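Local atomic coordinates of uncharacterized protein BF1032 (Bacteroides fragilis, PDB entry 3NRH), a protein that is of unknown function, a predominantly alpha-helical member of the DUF5063 family whose crystal assembly holds two copies of the chain. Residues 113-118 against 154-159; 120-125 against 146-151. All coordinates share one frame; numbering follows the deposited sequence.

Contact 1 (113-118 against 154-159)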
ATOM      1  N   SER A 113       1.985  15.970  -5.745  1.00 10.78           N
ATOM      2  CA  SER A 113       1.276  16.987  -4.976  1.00 15.30           C
ATOM      3  C   SER A 113      -0.209  17.069  -5.330  1.00 15.19           C
ATOM      4  O   SER A 113      -1.050  17.224  -4.446  1.00 13.70           O
ATOM      5  CB  SER A 113       1.939  18.354  -5.175  1.00 16.37           C
ATOM      6  OG  SER A 113       1.937  18.722  -6.541  1.00 15.49           O
ATOM      7  N   GLU A 114      -0.536  16.955  -6.616  1.00 12.91           N
ATOM      8  CA  GLU A 114      -1.926  17.024  -7.038  1.00 15.22           C
ATOM      9  C   GLU A 114      -2.681  15.779  -6.597  1.00 14.51           C
ATOM     10  O   GLU A 114      -3.824  15.873  -6.153  1.00 14.70           O
ATOM     11  CB  GLU A 114      -2.026  17.186  -8.557  1.00 16.50           C
ATOM     12  CG  GLU A 114      -3.409  17.606  -9.020  1.00 24.61           C
ATOM     13  CD  GLU A 114      -3.486  17.825 -10.518  1.00 38.84           C
ATOM     14  OE1 GLU A 114      -2.564  18.456 -11.075  1.00 36.85           O
ATOM     15  OE2 GLU A 114      -4.477  17.378 -11.133  1.00 33.80           O
ATOM     16  N   ASP A 115      -2.046  14.615  -6.724  1.00 13.63           N
ATOM     17  CA  ASP A 115      -2.668  13.361  -6.301  1.00 15.59           C
ATOM     18  C   ASP A 115      -2.998  13.423  -4.812  1.00 11.22           C
ATOM     19  O   ASP A 115      -4.112  13.088  -4.396  1.00 11.02           O
ATOM     20  CB  ASP A 115      -1.733  12.165  -6.523  1.00 19.08           C
ATOM     21  CG  ASP A 115      -1.574  11.799  -7.985  1.00 36.60           C
ATOM     22  OD1 ASP A 115      -2.599  11.626  -8.676  1.00 34.89           O
ATOM     23  OD2 ASP A 115      -0.416  11.667  -8.439  1.00 44.27           O
ATOM     24  N   LEU A 116      -2.020  13.835  -4.009  1.00  8.23           N
ATOM     25  CA  LEU A 116      -2.222  13.919  -2.568  1.00 10.03           C
ATOM     26  C   LEU A 116      -3.314  14.917  -2.201  1.00 12.18           C
ATOM     27  O   LEU A 116      -4.145  14.636  -1.340  1.00 11.11           O
ATOM     28  CB  LEU A 116      -0.911  14.277  -1.860  1.00  7.05           C
ATOM     29  CG  LEU A 116       0.173  13.199  -1.943  1.00  9.85           C
ATOM     30  CD1 LEU A 116       1.466  13.711  -1.307  1.00 13.36           C
ATOM     31  CD2 LEU A 116      -0.307  11.934  -1.242  1.00 14.48           C
ATOM     32  N   ALA A 117      -3.320  16.077  -2.855  1.00  9.96           N
ATOM     33  CA  ALA A 117      -4.339  17.080  -2.572  1.00 10.64           C
ATOM     34  C   ALA A 117      -5.720  16.541  -2.957  1.00 11.42           C
ATOM     35  O   ALA A 117      -6.706  16.795  -2.263  1.00 12.16           O
ATOM     36  CB  ALA A 117      -4.031  18.376  -3.331  1.00 12.21           C
ATOM     37  N   ASP A 118      -5.789  15.788  -4.054  1.00 12.98           N
ATOM     38  CA  ASP A 118      -7.059  15.207  -4.490  1.00 15.93           C
ATOM     39  C   ASP A 118      -7.578  14.199  -3.467  1.00 13.24           C
ATOM     40  O   ASP A 118      -8.759  14.204  -3.128  1.00 11.76           O
ATOM     41  CB  ASP A 118      -6.913  14.508  -5.849  1.00 13.82           C
ATOM     42  CG  ASP A 118      -6.833  15.484  -7.006  1.00 23.08           C
ATOM     43  OD1 ASP A 118      -7.081  16.691  -6.798  1.00 18.44           O
ATOM     44  OD2 ASP A 118      -6.530  15.039  -8.134  1.00 21.79           O
ATOM     45  N   GLY A 154      -8.887   5.816  -4.521  1.00 12.59           N
ATOM     46  CA  GLY A 154      -8.095   4.611  -4.346  1.00 11.05           C
ATOM     47  C   GLY A 154      -6.993   4.469  -5.386  1.00 10.22           C
ATOM     48  O   GLY A 154      -5.861   4.118  -5.051  1.00  8.57           O
ATOM     49  N   GLN A 155      -7.317   4.740  -6.648  1.00  9.60           N
ATOM     50  CA  GLN A 155      -6.326   4.625  -7.714  1.00 14.87           C
ATOM     51  C   GLN A 155      -5.252   5.701  -7.562  1.00 10.67           C
ATOM     52  O   GLN A 155      -4.072   5.440  -7.781  1.00  9.98           O
ATOM     53  CB  GLN A 155      -6.992   4.741  -9.087  1.00 13.11           C
ATOM     54  CG  GLN A 155      -6.073   4.381 -10.258  1.00 21.17           C
ATOM     55  CD  GLN A 155      -5.709   2.905 -10.289  1.00 29.15           C
ATOM     56  OE1 GLN A 155      -6.586   2.039 -10.316  1.00 35.76           O
ATOM     57  NE2 GLN A 155      -4.409   2.612 -10.291  1.00 30.67           N
ATOM     58  N   LYS A 156      -5.658   6.908  -7.183  1.00  9.24           N
ATOM     59  CA  LYS A 156      -4.698   7.989  -6.998  1.00 13.79           C
ATOM     60  C   LYS A 156      -3.722   7.635  -5.878  1.00 12.46           C
ATOM     61  O   LYS A 156      -2.538   7.952  -5.956  1.00  9.05           O
ATOM     62  CB  LYS A 156      -5.418   9.296  -6.668  1.00 11.68           C
ATOM     63  CG  LYS A 156      -6.214   9.866  -7.833  1.00 19.57           C
ATOM     64  CD  LYS A 156      -6.934  11.141  -7.440  1.00 22.13           C
ATOM     65  CE  LYS A 156      -7.744  11.710  -8.602  1.00 30.50           C
ATOM     66  NZ  LYS A 156      -6.893  12.060  -9.769  1.00 35.95           N
ATOM     67  N   LEU A 157      -4.225   6.961  -4.847  1.00  9.31           N
ATOM     68  CA  LEU A 157      -3.398   6.559  -3.718  1.00 10.17           C
ATOM     69  C   LEU A 157      -2.320   5.562  -4.157  1.00  9.09           C
ATOM     70  O   LEU A 157      -1.140   5.742  -3.853  1.00  8.24           O
ATOM     71  CB  LEU A 157      -4.282   5.947  -2.610  1.00  5.46           C
ATOM     72  CG  LEU A 157      -3.587   5.566  -1.292  1.00 11.50           C
ATOM     73  CD1 LEU A 157      -4.620   5.396  -0.193  1.00 10.91           C
ATOM     74  CD2 LEU A 157      -2.788   4.279  -1.464  1.00 12.61           C
ATOM     75  N   VAL A 158      -2.712   4.513  -4.878  1.00 13.20           N
ATOM     76  CA  VAL A 158      -1.728   3.528  -5.321  1.00 10.39           C
ATOM     77  C   VAL A 158      -0.730   4.119  -6.321  1.00 11.81           C
ATOM     78  O   VAL A 158       0.455   3.773  -6.300  1.00 10.19           O
ATOM     79  CB  VAL A 158      -2.404   2.274  -5.923  1.00 13.65           C
ATOM     80  CG1 VAL A 158      -3.168   1.532  -4.834  1.00 15.31           C
ATOM     81  CG2 VAL A 158      -3.337   2.662  -7.045  1.00 24.63           C
ATOM     82  N   ASN A 159      -1.198   5.014  -7.187  1.00  7.33           N
ATOM     83  CA  ASN A 159      -0.311   5.653  -8.162  1.00 13.24           C
ATOM     84  C   ASN A 159       0.722   6.497  -7.424  1.00 16.91           C
ATOM     85  O   ASN A 159       1.905   6.498  -7.768  1.00 13.17           O
ATOM     86  CB  ASN A 159      -1.090   6.560  -9.121  1.00 11.93           C
ATOM     87  CG  ASN A 159      -1.974   5.787 -10.080  1.00 16.44           C
ATOM     88  OD1 ASN A 159      -1.785   4.592 -10.296  1.00 19.21           O
ATOM     89  ND2 ASN A 159      -2.939   6.478 -10.677  1.00 15.18           N
TER
HETATM   90  O   HOH W   1      -2.778   9.485 -10.285  1.00 27.45           O
HETATM   91  O   HOH W   2      -4.485  13.428  -9.597  1.00 39.69           O

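Contact 2 (120-125 against 146-151)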
ATOM      1  N   TYR A 120      -6.773  14.075  -0.349  1.00 12.48           N
ATOM      2  CA  TYR A 120      -7.068  14.894   0.825  1.00 10.68           C
ATOM      3  C   TYR A 120      -8.480  15.482   0.745  1.00  9.90           C
ATOM      4  O   TYR A 120      -9.202  15.517   1.740  1.00 12.93           O
ATOM      5  CB  TYR A 120      -6.035  16.025   0.933  1.00  8.30           C
ATOM      6  CG  TYR A 120      -6.285  17.020   2.050  1.00  8.31           C
ATOM      7  CD1 TYR A 120      -5.810  16.788   3.343  1.00 10.75           C
ATOM      8  CD2 TYR A 120      -6.983  18.201   1.807  1.00  9.94           C
ATOM      9  CE1 TYR A 120      -6.029  17.717   4.370  1.00  9.41           C
ATOM     10  CE2 TYR A 120      -7.206  19.133   2.821  1.00 16.08           C
ATOM     11  CZ  TYR A 120      -6.728  18.886   4.099  1.00 12.55           C
ATOM     12  OH  TYR A 120      -6.968  19.802   5.104  1.00 13.31           O
ATOM     13  N   GLN A 121      -8.878  15.949  -0.436  1.00 10.53           N
ATOM     14  CA  GLN A 121     -10.208  16.521  -0.579  1.00 15.65           C
ATOM     15  C   GLN A 121     -11.278  15.534  -0.126  1.00 12.94           C
ATOM     16  O   GLN A 121     -12.195  15.898   0.608  1.00 13.32           O
ATOM     17  CB  GLN A 121     -10.469  16.938  -2.027  1.00 17.81           C
ATOM     18  CG  GLN A 121     -11.732  17.771  -2.204  1.00 24.48           C
ATOM     19  CD  GLN A 121     -11.938  18.214  -3.638  1.00 35.09           C
ATOM     20  OE1 GLN A 121     -11.000  18.658  -4.300  1.00 32.18           O
ATOM     21  NE2 GLN A 121     -13.170  18.107  -4.123  1.00 44.38           N
ATOM     22  N   ASP A 122     -11.178  14.285  -0.560  1.00 15.18           N
ATOM     23  CA  ASP A 122     -12.177  13.300  -0.152  1.00 13.72           C
ATOM     24  C   ASP A 122     -12.061  12.900   1.314  1.00 10.39           C
ATOM     25  O   ASP A 122     -13.065  12.812   2.016  1.00 13.61           O
ATOM     26  CB  ASP A 122     -12.099  12.051  -1.027  1.00 16.75           C
ATOM     27  CG  ASP A 122     -13.145  12.052  -2.132  1.00 26.30           C
ATOM     28  OD1 ASP A 122     -14.355  12.140  -1.814  1.00 29.26           O
ATOM     29  OD2 ASP A 122     -12.761  11.964  -3.313  1.00 22.06           O
ATOM     30  N   ILE A 123     -10.841  12.671   1.783  1.00 10.51           N
ATOM     31  CA  ILE A 123     -10.650  12.258   3.175  1.00  9.66           C
ATOM     32  C   ILE A 123     -10.999  13.364   4.175  1.00 10.38           C
ATOM     33  O   ILE A 123     -11.699  13.120   5.159  1.00  8.98           O
ATOM     34  CB  ILE A 123      -9.199  11.796   3.426  1.00  9.53           C
ATOM     35  CG1 ILE A 123      -8.812  10.721   2.403  1.00 12.27           C
ATOM     36  CG2 ILE A 123      -9.066  11.234   4.848  1.00 11.35           C
ATOM     37  CD1 ILE A 123      -9.707   9.495   2.429  1.00 16.35           C
ATOM     38  N   LYS A 124     -10.518  14.579   3.918  1.00  8.82           N
ATOM     39  CA  LYS A 124     -10.777  15.708   4.814  1.00  9.26           C
ATOM     40  C   LYS A 124     -12.266  16.047   4.921  1.00 12.01           C
ATOM     41  O   LYS A 124     -12.767  16.333   6.012  1.00 11.88           O
ATOM     42  CB  LYS A 124     -10.006  16.943   4.342  1.00 10.23           C
ATOM     43  CG  LYS A 124     -10.172  18.180   5.228  1.00 15.65           C
ATOM     44  CD  LYS A 124      -9.596  17.969   6.624  1.00 11.40           C
ATOM     45  CE  LYS A 124      -9.673  19.249   7.454  1.00 13.76           C
ATOM     46  NZ  LYS A 124      -9.009  19.095   8.787  1.00 13.89           N
ATOM     47  N   ASP A 125     -12.973  16.026   3.795  1.00 10.37           N
ATOM     48  CA  ASP A 125     -14.402  16.333   3.817  1.00 13.24           C
ATOM     49  C   ASP A 125     -15.133  15.329   4.697  1.00 14.32           C
ATOM     50  O   ASP A 125     -16.049  15.685   5.446  1.00 13.54           O
ATOM     51  CB  ASP A 125     -14.994  16.308   2.403  1.00 13.48           C
ATOM     52  CG  ASP A 125     -14.688  17.572   1.616  1.00 21.37           C
ATOM     53  OD1 ASP A 125     -14.195  18.551   2.216  1.00 19.57           O
ATOM     54  OD2 ASP A 125     -14.953  17.591   0.394  1.00 20.86           O
ATOM     55  N   GLN A 146     -16.487   6.256   0.753  1.00 11.17           N
ATOM     56  CA  GLN A 146     -16.274   4.875   0.335  1.00 12.87           C
ATOM     57  C   GLN A 146     -16.543   4.691  -1.157  1.00 11.49           C
ATOM     58  O   GLN A 146     -15.822   3.964  -1.843  1.00 14.08           O
ATOM     59  CB  GLN A 146     -17.175   3.931   1.130  1.00 17.20           C
ATOM     60  CG  GLN A 146     -17.126   2.499   0.635  1.00 24.62           C
ATOM     61  CD  GLN A 146     -18.037   1.582   1.418  1.00 34.31           C
ATOM     62  OE1 GLN A 146     -19.260   1.742   1.408  1.00 28.62           O
ATOM     63  NE2 GLN A 146     -17.447   0.613   2.108  1.00 25.98           N
ATOM     64  N   GLU A 147     -17.591   5.333  -1.660  1.00 12.09           N
ATOM     65  CA  GLU A 147     -17.923   5.218  -3.077  1.00 13.60           C
ATOM     66  C   GLU A 147     -16.821   5.837  -3.931  1.00 16.61           C
ATOM     67  O   GLU A 147     -16.431   5.279  -4.961  1.00 13.54           O
ATOM     68  CB  GLU A 147     -19.254   5.911  -3.370  1.00 17.35           C
ATOM     69  CG  GLU A 147     -19.646   5.928  -4.843  1.00 28.81           C
ATOM     70  CD  GLU A 147     -19.637   4.547  -5.471  1.00 34.23           C
ATOM     71  OE1 GLU A 147     -20.098   3.589  -4.814  1.00 39.88           O
ATOM     72  OE2 GLU A 147     -19.179   4.419  -6.628  1.00 37.19           O
ATOM     73  N   ASN A 148     -16.313   6.988  -3.501  1.00 12.15           N
ATOM     74  CA  ASN A 148     -15.259   7.658  -4.246  1.00  9.86           C
ATOM     75  C   ASN A 148     -13.905   6.958  -4.132  1.00  9.55           C
ATOM     76  O   ASN A 148     -12.998   7.212  -4.929  1.00 13.06           O
ATOM     77  CB  ASN A 148     -15.160   9.124  -3.821  1.00 15.41           C
ATOM     78  CG  ASN A 148     -16.368   9.928  -4.268  1.00 23.17           C
ATOM     79  OD1 ASN A 148     -17.109   9.503  -5.156  1.00 21.40           O
ATOM     80  ND2 ASN A 148     -16.569  11.091  -3.666  1.00 13.63           N
ATOM     81  N   PHE A 149     -13.769   6.072  -3.150  1.00  9.72           N
ATOM     82  CA  PHE A 149     -12.530   5.316  -2.997  1.00  9.59           C
ATOM     83  C   PHE A 149     -12.367   4.468  -4.258  1.00 11.32           C
ATOM     84  O   PHE A 149     -11.306   4.446  -4.878  1.00 11.13           O
ATOM     85  CB  PHE A 149     -12.612   4.398  -1.770  1.00 12.14           C
ATOM     86  CG  PHE A 149     -11.494   3.391  -1.683  1.00 12.89           C
ATOM     87  CD1 PHE A 149     -10.177   3.801  -1.496  1.00  6.97           C
ATOM     88  CD2 PHE A 149     -11.764   2.027  -1.778  1.00 13.76           C
ATOM     89  CE1 PHE A 149      -9.144   2.866  -1.402  1.00 11.73           C
ATOM     90  CE2 PHE A 149     -10.738   1.083  -1.685  1.00 21.62           C
ATOM     91  CZ  PHE A 149      -9.425   1.505  -1.496  1.00 16.43           C
ATOM     92  N   GLY A 150     -13.441   3.779  -4.639  1.00 10.85           N
ATOM     93  CA  GLY A 150     -13.396   2.931  -5.818  1.00 12.38           C
ATOM     94  C   GLY A 150     -13.466   3.704  -7.119  1.00 15.45           C
ATOM     95  O   GLY A 150     -12.872   3.302  -8.123  1.00 13.13           O
ATOM     96  N   LEU A 151     -14.190   4.819  -7.102  1.00 10.74           N
ATOM     97  CA  LEU A 151     -14.339   5.641  -8.292  1.00 13.36           C
ATOM     98  C   LEU A 151     -13.089   6.432  -8.640  1.00 20.05           C
ATOM     99  O   LEU A 151     -12.810   6.657  -9.816  1.00 18.58           O
ATOM    100  CB  LEU A 151     -15.499   6.625  -8.131  1.00 13.10           C
ATOM    101  CG  LEU A 151     -16.927   6.090  -8.040  1.00 14.80           C
ATOM    102  CD1 LEU A 151     -17.878   7.271  -7.906  1.00 15.87           C
ATOM    103  CD2 LEU A 151     -17.267   5.267  -9.280  1.00 15.84           C
TER

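Contact 1 (113-118 against 154-159)
Lys156 reaches across to Asp118 and Asp115, and its charged end makes the one salt bridge between the two helical segments. NZ of Lys156 stands 3.4 Å from OD2 of Asp118, a weak hydrogen bond within the salt bridge, and 4.5 Å from OD1 of Asp115, beyond salt-bridge range though still a charge of opposite sign. Two waters extend this polar cluster. One molecule accepts from Lys156 NZ at 2.8 Å while donating to Asp115 OD1 and Asp118 OD2, tying all three groups together. A second donates to the same Asp115 OD1 at 2.7 Å and accepts from Asn159 ND2, so that oxygen receives two water bonds. The remaining carboxylate oxygens have protein partners: OD2 of Asp115 is bonded to the hydroxyl of Tyr93, and OD1 of Asp118 to that of Tyr76 on helix 73-87.

Both segments belong to long helices, 112-131 and 135-169, of a predominantly helical fold, and their backbones come nearest at Asp115 and Lys156, with CA atoms 5.8 Å apart. Gln155, Val158 and Asn159 also pack on the second subunit.

The nonpolar pair is CD of Lys156 and CB of Asp118, 3.7 Å apart; CG of Lys156 makes van der Waals contact with the carboxylate oxygen OD1 of Asp115 at 4.1 Å. The lysine chain is extended as far as CE and turns only at its last torsion (chi4 -61°), which carries NZ round to the carboxylate side. Within 154-159, Gln155 NE2 gives a bond to Asn159 OD1, one turn on, approaching from above the carbonyl plane.

Contact 2 (120-125 against 146-151)
Asp122 and Asn148 meet through a single hydrogen bond, from ND2 of Asn148 to OD1 of Asp122, 3.1 Å long. It is nearly straight, with an angle of 167° at the hydrogen. The acceptor lies close to the plane of the amide, whereas the nitrogen approaches OD1 on its syn side, tilted somewhat out of the carboxylate plane. The two flat groups are turned well apart, 58° between planes, and the side chains cross at about a right angle. Both CA-CB bonds point at the opposing segment, yet the CA atoms of this pair, the nearest across the contact, are still 7.6 Å apart.

Helices 112-131 and 135-169 are joined here at the surface by two partly exposed polar side chains. On the inner side Ile123 turns to helix 11-28 and to Cys145 and Trp153, while Phe149 sets its ring edge-to-face with Trp153.

CB of Asn148 also lies against the carboxylate, 3.7 Å from OD1 and 3.8 Å from OD2 of Asp122. The asparagine's CG stands beside its own backbone N (chi1 -69°), which directs the amide to the carboxylate. A wider pi-type turn follows at 149-151.

How the contacts relate
From the N terminus, the chain passes through helices 11-28, 35-54 and 73-87 and the strand pair 92-94 and 109-111 before helix 112-131, which supplies the first segments of both contacts: 113-118, then 120-125. After the turn into helix 135-169 the partners come in reverse order, 146-151 before 154-159. Contact 2, whose segments are 21 residues apart, is thus nested within the loop closed by contact 1, at 36 residues. This order is that of an antiparallel helical hairpin bridged at two levels, with centres 10 Å apart. The two levels are also joined along helix 135-169, where Gly154 N lies 2.8 Å from Phe149 O, a probable hydrogen bond.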